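Local coordinates for resiniferatoxin-binding, phosphotriesterase-related protein (Rhodobacter sphaeroides 2.4.1, PDB 3K2G) that binds two zinc ions in a TIM-barrel fold of the phosphotriesterase family and is probably a metal-dependent phosphoric ester hydrolase, at residues I63-L66 with S67-Q71; Q276-D280 with D281-R285; H333-D336 with D337-E341. All blocks are in the same frame, centred on the assembly; numbering follows the deposited sequence.

Contact 1 of 3, residues I63-L66 with S67-Q71; sequences IEIL and SELRQ
Backbone bonds join I65 and L66 to the turn that follows them. L69 N donates to I65 O at 3.1 Å, and R70 N donates to L66 O at 2.9 Å. Water 1 takes the N-H of E68 at 2.9 Å from E68 N and gives a weak bond back to E64 O, so it bridges the chain just ahead of the helix to its first turn. This is the start of the short helix 66-70, with I65 at its N-cap position; helix 54-58 precedes it and touches I65 and E68. Apolar contact runs along one flank: CG1 of I65, set between its backbone N and carbonyl carbon (chi1 65°), comes within 4.0 Å of CD1 of L69, and CD2 of L66 adds a looser touch on the same methyl. The R70 chain, bent at chi3 (-69°), folds back along the helix until NH1 is 3.5 Å from CB of L66, with L66 O and S67 CA above the rim of one guanidinium face. Its NH2 bonds to G315 O of the second subunit. S67 OG is hydrogen-bonded to N317 of the second subunit, and E68 OE2 forms a salt bridge with K324 of that subunit.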
loop_
_atom_site.group_PDB
_atom_site.type_symbol
_atom_site.label_atom_id
_atom_site.label_comp_id
_atom_site.label_asym_id
_atom_site.label_seq_id
_atom_site.Cartn_x
_atom_site.Cartn_y
_atom_site.Cartn_z
ATOM N N ILE B 63 -27.619 -29.438 5.624
ATOM C CA ILE B 63 -26.674 -28.789 6.530
ATOM C C ILE B 63 -25.316 -29.493 6.606
ATOM O O ILE B 63 -24.277 -28.846 6.794
ATOM C CB ILE B 63 -27.282 -28.673 7.960
ATOM C CG1 ILE B 63 -26.371 -27.833 8.858
ATOM C CG2 ILE B 63 -27.487 -30.060 8.574
ATOM C CD1 ILE B 63 -26.980 -27.536 10.212
ATOM N N GLU B 64 -25.323 -30.813 6.442
ATOM C CA GLU B 64 -24.102 -31.609 6.518
ATOM C C GLU B 64 -23.065 -31.379 5.424
ATOM O O GLU B 64 -21.896 -31.725 5.606
ATOM C CB GLU B 64 -24.446 -33.105 6.551
ATOM C CG GLU B 64 -25.281 -33.543 7.744
ATOM C CD GLU B 64 -26.766 -33.268 7.568
ATOM O OE1 GLU B 64 -27.189 -32.980 6.427
ATOM O OE2 GLU B 64 -27.512 -33.358 8.570
ATOM N N ILE B 65 -23.468 -30.812 4.291
ATOM C CA ILE B 65 -22.514 -30.593 3.205
ATOM C C ILE B 65 -22.304 -29.135 2.799
ATOM O O ILE B 65 -21.718 -28.866 1.753
ATOM C CB ILE B 65 -22.918 -31.396 1.932
ATOM C CG1 ILE B 65 -24.252 -30.885 1.380
ATOM C CG2 ILE B 65 -23.053 -32.875 2.276
ATOM C CD1 ILE B 65 -24.662 -31.551 0.085
ATOM N N LEU B 66 -22.759 -28.195 3.624
ATOM C CA LEU B 66 -22.618 -26.783 3.294
ATOM C C LEU B 66 -21.174 -26.312 3.143
ATOM O O LEU B 66 -20.878 -25.481 2.279
ATOM C CB LEU B 66 -23.339 -25.920 4.331
ATOM C CG LEU B 66 -24.859 -26.124 4.371
ATOM C CD1 LEU B 66 -25.462 -25.197 5.399
ATOM C CD2 LEU B 66 -25.459 -25.871 2.995
ATOM N N SER B 67 -20.279 -26.831 3.977
ATOM C CA SER B 67 -18.874 -26.448 3.888
ATOM C C SER B 67 -18.326 -26.774 2.500
ATOM O O SER B 67 -17.751 -25.909 1.834
ATOM C CB SER B 67 -18.043 -27.169 4.951
ATOM O OG SER B 67 -16.664 -26.882 4.779
ATOM N N GLU B 68 -18.511 -28.020 2.066
ATOM C CA GLU B 68 -18.042 -28.448 0.753
ATOM C C GLU B 68 -18.674 -27.607 -0.360
ATOM O O GLU B 68 -17.990 -27.212 -1.305
ATOM C CB GLU B 68 -18.354 -29.934 0.515
ATOM C CG GLU B 68 -17.430 -30.927 1.229
ATOM C CD GLU B 68 -15.964 -30.749 0.862
ATOM O OE1 GLU B 68 -15.648 -30.628 -0.339
ATOM O OE2 GLU B 68 -15.122 -30.738 1.779
ATOM N N LEU B 69 -19.972 -27.328 -0.246
ATOM C CA LEU B 69 -20.664 -26.532 -1.259
ATOM C C LEU B 69 -20.086 -25.131 -1.378
ATOM O O LEU B 69 -19.932 -24.614 -2.489
ATOM C CB LEU B 69 -22.163 -26.440 -0.954
ATOM C CG LEU B 69 -22.946 -27.745 -1.087
ATOM C CD1 LEU B 69 -24.414 -27.478 -0.799
ATOM C CD2 LEU B 69 -22.770 -28.312 -2.491
ATOM N N ARG B 70 -19.756 -24.517 -0.244
ATOM C CA ARG B 70 -19.186 -23.173 -0.261
ATOM C C ARG B 70 -17.856 -23.104 -1.031
ATOM O O ARG B 70 -17.447 -22.028 -1.475
ATOM C CB ARG B 70 -18.983 -22.651 1.174
ATOM C CG ARG B 70 -20.286 -22.369 1.935
ATOM C CD ARG B 70 -20.023 -21.606 3.233
ATOM N NE ARG B 70 -19.318 -22.394 4.246
ATOM C CZ ARG B 70 -19.913 -23.163 5.156
ATOM N NH1 ARG B 70 -21.236 -23.258 5.195
ATOM N NH2 ARG B 70 -19.183 -23.834 6.040
ATOM N N GLN B 71 -17.181 -24.239 -1.196
ATOM C CA GLN B 71 -15.905 -24.247 -1.917
ATOM C C GLN B 71 -16.089 -24.520 -3.414
ATOM O O GLN B 71 -15.131 -24.454 -4.182
ATOM C CB GLN B 71 -14.952 -25.307 -1.343
ATOM C CG GLN B 71 -14.876 -25.369 0.176
ATOM C CD GLN B 71 -14.683 -24.013 0.817
ATOM O OE1 GLN B 71 -13.811 -23.246 0.423
ATOM N NE2 GLN B 71 -15.494 -23.719 1.823
HETATM O O HOH W 1 -19.333 -29.980 4.098
#

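Contact 2 of 3, residues Q276-D280 with D281-R285; sequences QCPSD and DEVAR
E282 OE1 receives the backbone N-H of S279 at 2.8 Å from S279 N, in a nearly straight bond (174°) that uses the lone pair turned away from the other carboxylate oxygen. OG of the same serine lies 3.3 Å from E282 OE1, a weak approach at most. In return S279 OG accepts from E282 N at 3.1 Å. Serine chi1 of 72° holds OG between its own N and carbonyl carbon, facing the start of the helix, while the glutamate, extended beyond CG, reaches back past OG, with CG only 3.2 Å from S279 OG. CB of P278 borders the same carboxylate oxygen. Main-chain bonds continue the turn: V283 N donates to S279 O at 3.1 Å, and A284 N to D280 O at 2.8 Å. The proline ring also crosses the valine side chain at an angle, P278 CG lying 4.0 Å from V283 CG2. The two aspartates in between send their carboxylates to other partners, D280 to the backbone N of G265 and D281 to R329 in a salt bridge. E282 also packs on its counterpart E282 of the second subunit. The side chain of P278, just before the cap, is about 9 Å from that of the zinc ligand H238. The reciprocal bonds of S279 and E282 make a capping box, which closes the N-terminal end of helix 280-292, one of the helices of this TIM barrel.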
loop_
_atom_site.group_PDB
_atom_site.type_symbol
_atom_site.label_atom_id
_atom_site.label_comp_id
_atom_site.label_asym_id
_atom_site.label_seq_id
_atom_site.Cartn_x
_atom_site.Cartn_y
_atom_site.Cartn_z
ATOM N N GLN B 276 -12.116 -16.239 -5.911
ATOM C CA GLN B 276 -12.657 -16.121 -4.569
ATOM C C GLN B 276 -13.424 -14.820 -4.358
ATOM O O GLN B 276 -12.932 -13.740 -4.681
ATOM C CB GLN B 276 -11.507 -16.195 -3.559
ATOM C CG GLN B 276 -11.910 -15.980 -2.108
ATOM C CD GLN B 276 -12.655 -17.164 -1.527
ATOM O OE1 GLN B 276 -12.153 -18.286 -1.532
ATOM N NE2 GLN B 276 -13.851 -16.918 -1.017
ATOM N N CYS B 277 -14.626 -14.929 -3.807
ATOM C CA CYS B 277 -15.433 -13.751 -3.517
ATOM C C CYS B 277 -14.790 -13.032 -2.345
ATOM O O CYS B 277 -14.426 -13.662 -1.350
ATOM C CB CYS B 277 -16.856 -14.149 -3.131
ATOM S SG CYS B 277 -17.749 -14.969 -4.457
ATOM N N PRO B 278 -14.661 -11.701 -2.436
ATOM C CA PRO B 278 -14.055 -10.894 -1.375
ATOM C C PRO B 278 -14.950 -10.833 -0.145
ATOM O O PRO B 278 -16.134 -11.161 -0.220
ATOM C CB PRO B 278 -13.896 -9.531 -2.038
ATOM C CG PRO B 278 -15.135 -9.449 -2.870
ATOM C CD PRO B 278 -15.202 -10.838 -3.504
ATOM N N SER B 279 -14.379 -10.401 0.977
ATOM C CA SER B 279 -15.118 -10.293 2.235
ATOM C C SER B 279 -15.895 -8.985 2.295
ATOM O O SER B 279 -15.546 -8.022 1.617
ATOM C CB SER B 279 -14.154 -10.324 3.415
ATOM O OG SER B 279 -13.437 -9.108 3.489
ATOM N N ASP B 280 -16.926 -8.938 3.131
ATOM C CA ASP B 280 -17.712 -7.716 3.249
ATOM C C ASP B 280 -16.883 -6.561 3.803
ATOM O O ASP B 280 -17.160 -5.397 3.509
ATOM C CB ASP B 280 -18.951 -7.956 4.111
ATOM C CG ASP B 280 -20.005 -8.770 3.384
ATOM O OD1 ASP B 280 -19.911 -8.885 2.135
ATOM O OD2 ASP B 280 -20.930 -9.285 4.053
ATOM N N ASP B 281 -15.868 -6.876 4.604
ATOM C CA ASP B 281 -15.014 -5.824 5.142
ATOM C C ASP B 281 -14.186 -5.204 4.014
ATOM O O ASP B 281 -14.032 -3.985 3.955
ATOM C CB ASP B 281 -14.083 -6.363 6.236
ATOM C CG ASP B 281 -14.635 -6.142 7.641
ATOM O OD1 ASP B 281 -15.613 -5.378 7.801
ATOM O OD2 ASP B 281 -14.079 -6.724 8.591
ATOM N N GLU B 282 -13.660 -6.036 3.117
ATOM C CA GLU B 282 -12.866 -5.527 2.001
ATOM C C GLU B 282 -13.734 -4.639 1.112
ATOM O O GLU B 282 -13.289 -3.598 0.635
ATOM C CB GLU B 282 -12.299 -6.680 1.171
ATOM C CG GLU B 282 -11.240 -7.512 1.881
ATOM C CD GLU B 282 -10.828 -8.722 1.065
ATOM O OE1 GLU B 282 -11.705 -9.558 0.772
ATOM O OE2 GLU B 282 -9.635 -8.838 0.713
ATOM N N VAL B 283 -14.976 -5.056 0.897
ATOM C CA VAL B 283 -15.898 -4.289 0.074
ATOM C C VAL B 283 -16.289 -2.992 0.772
ATOM O O VAL B 283 -16.359 -1.937 0.139
ATOM C CB VAL B 283 -17.161 -5.112 -0.245
ATOM C CG1 VAL B 283 -18.233 -4.227 -0.870
ATOM C CG2 VAL B 283 -16.792 -6.242 -1.198
ATOM N N ALA B 284 -16.549 -3.071 2.075
ATOM C CA ALA B 284 -16.914 -1.885 2.840
ATOM C C ALA B 284 -15.818 -0.836 2.682
ATOM O O ALA B 284 -16.103 0.334 2.442
ATOM C CB ALA B 284 -17.100 -2.233 4.319
ATOM N N ARG B 285 -14.562 -1.257 2.808
ATOM C CA ARG B 285 -13.453 -0.319 2.668
ATOM C C ARG B 285 -13.399 0.298 1.276
ATOM O O ARG B 285 -13.114 1.485 1.135
ATOM C CB ARG B 285 -12.117 -0.993 2.984
ATOM C CG ARG B 285 -11.812 -1.104 4.468
ATOM C CD ARG B 285 -10.318 -1.344 4.698
ATOM N NE ARG B 285 -9.881 -2.633 4.166
ATOM C CZ ARG B 285 -10.161 -3.808 4.727
ATOM N NH1 ARG B 285 -10.873 -3.860 5.844
ATOM N NH2 ARG B 285 -9.739 -4.932 4.166
#

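Contact 3 of 3, residues H333-D336 with D337-E341; sequences HGLD and DAALE
D336, the residue most covered here, reaches forward with its carboxylate over the start of the next helix and accepts the N-H of A339: OD1 is 2.8 Å from A339 N, which meets the oxygen nearly along its C-O axis with an N-H...O angle of 155°. CG sits between backbone N and carbonyl carbon (chi1 58°), a setting that points the carboxylate at the N-H groups of the first turn. CB of A338 is 3.3 Å from D336 OD1. From its main chain D336 gives a second grip, D336 O accepting from L340 N at 3.1 Å; CG of L340 rests 3.4 Å from that same D336 O. With side chain and carbonyl both engaged, D336 is the N-cap of helix 337-352, and its negative charge would probably interact favourably with the positive N-terminal end of the helix dipole. The preceding helix 321-332 finishes in a Schellman motif at G334, whose positive phi turns the chain out of the helix, so that only L335 lies between G334 and the cap D336. L335, A339 and L340 supply the apolar part. CD2 of L335 comes within 3.8 Å of the A339 methyl CB, while L335 CB stands 4.3 Å from L340 CD2, a looser touch. L335 and L340 also both reach L330 on helix 321-332, which carries this hydrophobic patch from one helix to the next. The cap itself lies toward solvent: D336, D337 and A338 are all exposed.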
loop_
_atom_site.group_PDB
_atom_site.type_symbol
_atom_site.label_atom_id
_atom_site.label_comp_id
_atom_site.label_asym_id
_atom_site.label_seq_id
_atom_site.Cartn_x
_atom_site.Cartn_y
_atom_site.Cartn_z
ATOM N N HIS B 333 -17.628 1.143 9.770
ATOM C CA HIS B 333 -16.541 1.644 8.941
ATOM C C HIS B 333 -16.507 3.166 8.815
ATOM O O HIS B 333 -15.535 3.719 8.306
ATOM C CB HIS B 333 -16.598 1.030 7.538
ATOM C CG HIS B 333 -15.941 -0.312 7.436
ATOM N ND1 HIS B 333 -16.505 -1.459 7.950
ATOM C CD2 HIS B 333 -14.762 -0.686 6.887
ATOM C CE1 HIS B 333 -15.704 -2.482 7.719
ATOM N NE2 HIS B 333 -14.638 -2.040 7.076
ATOM N N GLY B 334 -17.561 3.844 9.252
ATOM C CA GLY B 334 -17.553 5.295 9.174
ATOM C C GLY B 334 -18.708 5.995 8.476
ATOM O O GLY B 334 -18.789 7.222 8.518
ATOM N N LEU B 335 -19.600 5.247 7.835
ATOM C CA LEU B 335 -20.729 5.874 7.150
ATOM C C LEU B 335 -21.876 6.195 8.100
ATOM O O LEU B 335 -22.216 5.389 8.965
ATOM C CB LEU B 335 -21.249 4.973 6.028
ATOM C CG LEU B 335 -20.402 4.833 4.767
ATOM C CD1 LEU B 335 -21.154 3.959 3.768
ATOM C CD2 LEU B 335 -20.116 6.209 4.167
ATOM N N ASP B 336 -22.475 7.372 7.937
ATOM C CA ASP B 336 -23.596 7.761 8.786
ATOM C C ASP B 336 -24.914 7.331 8.159
ATOM O O ASP B 336 -24.942 6.881 7.016
ATOM C CB ASP B 336 -23.608 9.276 9.040
ATOM C CG ASP B 336 -23.680 10.094 7.762
ATOM O OD1 ASP B 336 -24.244 9.606 6.762
ATOM O OD2 ASP B 336 -23.186 11.243 7.770
ATOM N N ASP B 337 -25.999 7.476 8.912
ATOM C CA ASP B 337 -27.326 7.080 8.445
ATOM C C ASP B 337 -27.726 7.749 7.132
ATOM O O ASP B 337 -28.449 7.159 6.330
ATOM C CB ASP B 337 -28.379 7.393 9.513
ATOM C CG ASP B 337 -28.766 8.862 9.540
ATOM O OD1 ASP B 337 -27.877 9.713 9.770
ATOM O OD2 ASP B 337 -29.963 9.163 9.326
ATOM N N ALA B 338 -27.270 8.982 6.921
ATOM C CA ALA B 338 -27.589 9.712 5.697
ATOM C C ALA B 338 -27.006 8.970 4.509
ATOM O O ALA B 338 -27.650 8.823 3.469
ATOM C CB ALA B 338 -27.016 11.128 5.760
ATOM N N ALA B 339 -25.776 8.500 4.674
ATOM C CA ALA B 339 -25.096 7.764 3.621
ATOM C C ALA B 339 -25.794 6.427 3.376
ATOM O O ALA B 339 -25.914 5.980 2.233
ATOM C CB ALA B 339 -23.638 7.541 4.004
ATOM N N LEU B 340 -26.260 5.790 4.448
ATOM C CA LEU B 340 -26.942 4.506 4.316
ATOM C C LEU B 340 -28.271 4.703 3.599
ATOM O O LEU B 340 -28.694 3.857 2.809
ATOM C CB LEU B 340 -27.179 3.880 5.692
ATOM C CG LEU B 340 -25.929 3.684 6.554
ATOM C CD1 LEU B 340 -26.327 3.036 7.879
ATOM C CD2 LEU B 340 -24.914 2.821 5.817
ATOM N N GLU B 341 -28.918 5.831 3.880
ATOM C CA GLU B 341 -30.191 6.175 3.261
ATOM C C GLU B 341 -29.943 6.405 1.770
ATOM O O GLU B 341 -30.739 5.991 0.926
ATOM C CB GLU B 341 -30.749 7.446 3.914
ATOM C CG GLU B 341 -32.046 7.980 3.320
ATOM C CD GLU B 341 -33.216 7.032 3.487
ATOM O OE1 GLU B 341 -33.368 6.450 4.580
ATOM O OE2 GLU B 341 -33.994 6.878 2.525
#

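In the fold
Along the chain the contacts come in series, each at the N-terminal start of a helix: 66-70, 280-292 and 337-352. All three belong to the TIM-barrel chain of the phosphotriesterase family, helix 280-292 coming just before strand 299-301 of its parallel sheet. The centres of contacts 1 and 2 are 21 Å apart, and their nearest atoms about 6 Å. Both reach the second subunit, so these two helix starts take part in the subunit interface, whereas no other chain touches contact 3. Contacts 2 and 3 have centres 18 Å apart and meet directly, H333 packing against D281, A284 and R285. Helix 321-332 runs beside both. Contacts 1 and 3 are 34 Å apart, centre to centre.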